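Local coordinates for AlyGC (Glaciecola chathamensis, PDB 5GKD), which is a polysaccharide lyase of family 6 that cleaves alginate, probably with help from a bound calcium ion, at residues 624-629 and 684-689. Numbering follows the deposited sequence.
Sequences VYRGGT and ELTVGE
The guanidinium group of R626 presents its edge to V687: the backbone O of V687 lies near the guanidinium plane, 3.9 Å from R626 NH2. Water 2 also sits at this edge, in plane. Water 1 lies over the centre of one face, 3.7 Å above the plane. T686 OG1 approaches obliquely, 3.6 Å from R626 NH2. No direct hydrogen bond joins the two segments; water does the joining. Water 1 donates to the backbone O atoms of R626 and G628, and accepts from T686 OG1 at 3.0 Å. T686 OG1 stands between its own backbone N and carbonyl carbon (chi1 64°), which turns it to this water. Water 3 accepts from R626 NH2 at 2.8 Å and gives a weak bond to V687 O. Water 2 bridges the same two atoms, with its bond from R626 NH2 the weak one. R626 runs out extended (CG anti to the backbone N, chi1 179°) and bends at chi3 (68°), which brings NH2 to these waters. Its guanidinium is held from elsewhere too: NE bonds to G664 O and NH1 to D630 O.

The van der Waals part is made by V687 against T629. V687 CG2 rests against the backbone of T629, 3.6 Å from T629 CA. V687 CG1 lies 4.2 Å from T629 CG2, at the exposed margin.

The R626 side chain is about 12 Å from the bound calcium ion. E689 forms a salt bridge with R284 of the N-terminal beta-helix, so the loop of 684-689 reaches that domain. Each segment starts in the last residues of a strand of the C-terminal parallel beta-helix, 622-625 or 681-685, and continues as the loop after it. Strand 660-663 runs between these two, so the water-bridged contact links turns two coils apart.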
loop_
_atom_site.group_PDB
_atom_site.type_symbol
_atom_site.label_atom_id
_atom_site.label_comp_id
_atom_site.label_asym_id
_atom_site.label_seq_id
_atom_site.Cartn_x
_atom_site.Cartn_y
_atom_site.Cartn_z
ATOM N N VAL A 624 11.545 10.045 -9.587
ATOM C CA VAL A 624 10.221 9.990 -10.175
ATOM C C VAL A 624 10.220 8.987 -11.322
ATOM O O VAL A 624 11.146 8.951 -12.141
ATOM C CB VAL A 624 9.696 11.386 -10.575
ATOM C CG1 VAL A 624 10.717 12.477 -10.339
ATOM C CG2 VAL A 624 9.128 11.396 -11.930
ATOM N N TYR A 625 9.208 8.117 -11.326
ATOM C CA TYR A 625 9.252 6.893 -12.106
ATOM C C TYR A 625 7.916 6.655 -12.793
ATOM O O TYR A 625 6.865 6.721 -12.156
ATOM C CB TYR A 625 9.622 5.710 -11.192
ATOM C CG TYR A 625 9.781 4.389 -11.898
ATOM C CD1 TYR A 625 8.679 3.588 -12.190
ATOM C CD2 TYR A 625 11.036 3.923 -12.236
ATOM C CE1 TYR A 625 8.829 2.378 -12.830
ATOM C CE2 TYR A 625 11.204 2.721 -12.863
ATOM C CZ TYR A 625 10.103 1.949 -13.165
ATOM O OH TYR A 625 10.298 0.757 -13.800
ATOM N N ARG A 626 7.964 6.400 -14.091
ATOM C CA ARG A 626 6.805 5.947 -14.852
ATOM C C ARG A 626 7.309 4.839 -15.761
ATOM O O ARG A 626 8.033 5.108 -16.725
ATOM C CB ARG A 626 6.163 7.079 -15.670
ATOM C CG ARG A 626 4.957 6.630 -16.515
ATOM C CD ARG A 626 4.456 7.726 -17.472
ATOM N NE ARG A 626 5.404 8.035 -18.547
ATOM C CZ ARG A 626 5.296 7.593 -19.795
ATOM N NH1 ARG A 626 4.268 6.840 -20.133
ATOM N NH2 ARG A 626 6.214 7.904 -20.702
ATOM N N GLY A 627 6.947 3.606 -15.455
ATOM C CA GLY A 627 7.482 2.467 -16.163
ATOM C C GLY A 627 6.536 1.853 -17.180
ATOM O O GLY A 627 5.315 2.019 -17.127
ATOM N N GLY A 628 7.127 1.097 -18.088
ATOM C CA GLY A 628 6.396 0.460 -19.148
ATOM C C GLY A 628 6.443 1.258 -20.436
ATOM O O GLY A 628 7.269 2.146 -20.641
ATOM N N THR A 629 5.515 0.921 -21.316
ATOM C CA THR A 629 5.533 1.389 -22.691
ATOM C C THR A 629 4.229 2.090 -23.052
ATOM O O THR A 629 3.862 2.145 -24.223
ATOM C CB THR A 629 5.814 0.221 -23.638
ATOM O OG1 THR A 629 4.832 -0.791 -23.444
ATOM C CG2 THR A 629 7.158 -0.401 -23.331
ATOM N N GLU A 684 16.520 8.196 -17.400
ATOM C CA GLU A 684 16.189 6.897 -17.958
ATOM C C GLU A 684 14.964 7.130 -18.853
ATOM O O GLU A 684 13.812 7.022 -18.425
ATOM C CB GLU A 684 15.968 5.859 -16.819
ATOM C CG GLU A 684 17.228 5.627 -15.963
ATOM C CD GLU A 684 17.088 4.534 -14.910
ATOM O OE1 GLU A 684 15.947 4.212 -14.526
ATOM O OE2 GLU A 684 18.129 3.992 -14.457
ATOM N N LEU A 685 15.213 7.513 -20.080
ATOM C CA LEU A 685 14.184 7.818 -21.039
ATOM C C LEU A 685 13.479 6.597 -21.591
ATOM O O LEU A 685 14.115 5.660 -21.936
ATOM C CB LEU A 685 14.774 8.650 -22.161
ATOM C CG LEU A 685 15.414 9.937 -21.718
ATOM C CD1 LEU A 685 16.281 10.518 -22.791
ATOM C CD2 LEU A 685 14.414 10.944 -21.182
ATOM N N THR A 686 12.155 6.630 -21.644
ATOM C CA THR A 686 11.350 5.531 -22.153
ATOM C C THR A 686 10.688 5.877 -23.484
ATOM O O THR A 686 11.148 6.703 -24.187
ATOM C CB THR A 686 10.247 5.128 -21.161
ATOM O OG1 THR A 686 9.339 6.198 -21.007
ATOM C CG2 THR A 686 10.816 4.770 -19.824
ATOM N N VAL A 687 9.585 5.242 -23.799
ATOM C CA VAL A 687 8.859 5.501 -25.003
ATOM C C VAL A 687 8.178 6.869 -25.020
ATOM O O VAL A 687 8.160 7.566 -24.055
ATOM C CB VAL A 687 7.782 4.425 -25.222
ATOM C CG1 VAL A 687 8.405 3.069 -25.274
ATOM C CG2 VAL A 687 6.785 4.436 -24.094
ATOM N N GLY A 688 7.622 7.212 -26.159
ATOM C CA GLY A 688 6.899 8.435 -26.384
ATOM C C GLY A 688 7.618 9.718 -26.689
ATOM O O GLY A 688 7.095 10.745 -26.455
ATOM N N GLU A 689 8.835 9.617 -27.199
ATOM C CA GLU A 689 9.661 10.740 -27.625
ATOM C C GLU A 689 9.692 11.868 -26.569
ATOM O O GLU A 689 9.277 12.980 -26.847
ATOM C CB GLU A 689 9.196 11.272 -28.976
ATOM C CG GLU A 689 9.201 10.200 -30.084
ATOM C CD GLU A 689 8.644 10.682 -31.420
ATOM O OE1 GLU A 689 7.434 10.976 -31.514
ATOM O OE2 GLU A 689 9.404 10.749 -32.394
HETATM O O HOH W 1 7.383 4.551 -19.392
HETATM O O HOH W 2 8.725 9.301 -21.666
HETATM O O HOH W 3 5.293 7.567 -23.354
#